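Side-chain contact in SspB protein (Streptomyces clavuligerus, PDB 6JUF), which probably nicks DNA as a metal-dependent nuclease of a phosphorothioation-sensing antiphage defence system: residues B[227-232]-B[268-273]. Sequence-based numbering, arbitrary orientation.
Sequences PSLPAR and FRIREA
L229 reaches across to F268 and I270 with its isobutyl end, and one methyl group, CD2, makes the closest approaches to both. It lies 3.8 Å from F268 CB and 3.9 Å from F268 CD2, on the side of the phenylalanine where the ring joins its stem, and 4.0 Å from I270 CG2. CD2 thus fills the angle between two side chains that leave the backbone two residues apart. The other methyl, CD1, sits over one face of the F268 ring, 4.3 Å above its plane and displaced toward the CD2-CE2 rim, so both leucine methyls lie on the same side of the ring plane. The two side chains cross at about a right angle.

In L229, CG lies anti to the backbone N (chi1 175°), beside the carbonyl carbon, continuing the direction in which CB already points toward F268. I270 holds CG1 between its backbone N and carbonyl carbon (chi1 58°), leaving CG2 as the branch that faces the leucine. The contact is wholly apolar, and all three residues are buried.

The backbone turns in both segments. L229 precedes P230, the N-cap of helix 231-243, while R269 leaves helical geometry with positive phi before R271, at the N-cap position of helix 272-285, where its N is hydrogen-bonded to D274 OD2. R226, just ahead of the first segment, donates a hydrogen bond from NH2 to R269 O, tying the same two turns together beside the apolar cluster. The contact therefore joins the approach to helix 231-243 with the connection from helix 264-268 into helix 272-285. I234 of helix 231-243 touches both L229 and I270, I233 and A237 pack on F268, and helix 107-118 contributes W111 against L229 and H114 against F268.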
loop_
_atom_site.group_PDB
_atom_site.type_symbol
_atom_site.label_atom_id
_atom_site.label_comp_id
_atom_site.label_asym_id
_atom_site.label_seq_id
_atom_site.Cartn_x
_atom_site.Cartn_y
_atom_site.Cartn_z
ATOM N N PRO B 227 0.352 -11.828 -13.420
ATOM C CA PRO B 227 -0.609 -12.603 -12.629
ATOM C C PRO B 227 -1.531 -11.781 -11.763
ATOM O O PRO B 227 -2.650 -12.238 -11.490
ATOM C CB PRO B 227 0.268 -13.530 -11.777
ATOM C CG PRO B 227 1.599 -12.790 -11.714
ATOM C CD PRO B 227 1.753 -12.189 -13.087
ATOM N N SER B 228 -1.103 -10.583 -11.382
ATOM C CA SER B 228 -1.964 -9.643 -10.612
ATOM C C SER B 228 -3.038 -8.872 -11.379
ATOM O O SER B 228 -3.832 -8.173 -10.735
ATOM C CB SER B 228 -1.119 -8.631 -9.786
ATOM O OG SER B 228 -0.626 -7.644 -10.661
ATOM N N LEU B 229 -3.089 -9.035 -12.703
ATOM C CA LEU B 229 -4.006 -8.252 -13.590
ATOM C C LEU B 229 -5.170 -9.151 -13.965
ATOM O O LEU B 229 -5.009 -10.059 -14.817
ATOM C CB LEU B 229 -3.252 -7.745 -14.804
ATOM C CG LEU B 229 -4.079 -7.013 -15.887
ATOM C CD1 LEU B 229 -4.947 -5.896 -15.322
ATOM C CD2 LEU B 229 -3.126 -6.562 -17.016
ATOM N N PRO B 230 -6.328 -8.953 -13.310
ATOM C CA PRO B 230 -7.449 -9.875 -13.593
ATOM C C PRO B 230 -7.947 -9.747 -15.056
ATOM O O PRO B 230 -7.969 -8.647 -15.661
ATOM C CB PRO B 230 -8.564 -9.464 -12.587
ATOM C CG PRO B 230 -7.831 -8.707 -11.531
ATOM C CD PRO B 230 -6.682 -8.004 -12.253
ATOM N N ALA B 231 -8.398 -10.901 -15.604
ATOM C CA ALA B 231 -9.037 -10.917 -16.938
ATOM C C ALA B 231 -10.172 -9.919 -17.113
ATOM O O ALA B 231 -10.251 -9.272 -18.161
ATOM C CB ALA B 231 -9.534 -12.328 -17.237
ATOM N N ARG B 232 -11.038 -9.762 -16.099
ATOM C CA ARG B 232 -12.137 -8.812 -16.247
ATOM C C ARG B 232 -11.659 -7.347 -16.244
ATOM O O ARG B 232 -12.298 -6.491 -16.788
ATOM C CB ARG B 232 -13.227 -9.035 -15.182
ATOM C CG ARG B 232 -13.988 -10.350 -15.501
ATOM C CD ARG B 232 -15.155 -10.573 -14.537
ATOM N NE ARG B 232 -14.667 -10.991 -13.242
ATOM C CZ ARG B 232 -15.293 -11.821 -12.392
ATOM N NH1 ARG B 232 -16.449 -12.377 -12.712
ATOM N NH2 ARG B 232 -14.743 -12.120 -11.225
ATOM N N PHE B 268 -1.103 -1.459 -20.049
ATOM C CA PHE B 268 -0.792 -2.529 -19.093
ATOM C C PHE B 268 0.499 -3.260 -19.427
ATOM O O PHE B 268 0.911 -4.136 -18.662
ATOM C CB PHE B 268 -1.952 -3.542 -18.966
ATOM C CG PHE B 268 -3.279 -2.925 -18.525
ATOM C CD1 PHE B 268 -3.305 -1.888 -17.568
ATOM C CD2 PHE B 268 -4.474 -3.478 -18.938
ATOM C CE1 PHE B 268 -4.527 -1.388 -17.075
ATOM C CE2 PHE B 268 -5.705 -2.986 -18.454
ATOM C CZ PHE B 268 -5.725 -1.962 -17.500
ATOM N N ARG B 269 1.078 -2.974 -20.586
ATOM C CA ARG B 269 2.317 -3.608 -21.059
ATOM C C ARG B 269 2.112 -5.125 -21.103
ATOM O O ARG B 269 2.845 -5.899 -20.467
ATOM C CB ARG B 269 3.560 -3.109 -20.263
ATOM C CG ARG B 269 3.887 -1.621 -20.529
ATOM C CD ARG B 269 3.790 -1.281 -22.023
ATOM N NE ARG B 269 4.001 0.149 -22.351
ATOM C CZ ARG B 269 5.185 0.665 -22.633
ATOM N NH1 ARG B 269 6.263 -0.133 -22.588
ATOM N NH2 ARG B 269 5.299 1.963 -22.917
ATOM N N ILE B 270 1.044 -5.531 -21.777
ATOM C CA ILE B 270 0.734 -6.960 -22.012
ATOM C C ILE B 270 0.685 -7.246 -23.500
ATOM O O ILE B 270 0.436 -6.352 -24.299
ATOM C CB ILE B 270 -0.578 -7.381 -21.312
ATOM C CG1 ILE B 270 -1.755 -6.495 -21.810
ATOM C CG2 ILE B 270 -0.336 -7.321 -19.781
ATOM C CD1 ILE B 270 -3.116 -6.917 -21.247
ATOM N N ARG B 271 0.979 -8.504 -23.852
ATOM C CA ARG B 271 1.015 -8.957 -25.237
ATOM C C ARG B 271 -0.374 -9.222 -25.820
ATOM O O ARG B 271 -1.307 -9.471 -25.071
ATOM C CB ARG B 271 1.851 -10.234 -25.308
ATOM C CG ARG B 271 3.294 -9.972 -24.936
ATOM C CD ARG B 271 4.220 -11.094 -25.368
ATOM N NE ARG B 271 5.380 -11.205 -24.470
ATOM C CZ ARG B 271 6.341 -10.290 -24.313
ATOM N NH1 ARG B 271 6.324 -9.138 -24.984
ATOM N NH2 ARG B 271 7.333 -10.523 -23.464
ATOM N N GLU B 272 -0.499 -9.161 -27.127
ATOM C CA GLU B 272 -1.753 -9.490 -27.813
ATOM C C GLU B 272 -2.323 -10.818 -27.347
ATOM O O GLU B 272 -3.539 -10.904 -27.203
ATOM C CB GLU B 272 -1.554 -9.519 -29.344
ATOM C CG GLU B 272 -2.860 -9.455 -30.110
ATOM C CD GLU B 272 -2.629 -9.356 -31.601
ATOM O OE1 GLU B 272 -1.915 -8.431 -32.073
ATOM O OE2 GLU B 272 -3.187 -10.195 -32.289
ATOM N N ALA B 273 -1.477 -11.840 -27.146
ATOM C CA ALA B 273 -1.910 -13.193 -26.749
ATOM C C ALA B 273 -2.581 -13.097 -25.401
ATOM O O ALA B 273 -3.558 -13.803 -25.124
ATOM C CB ALA B 273 -0.721 -14.185 -26.662
#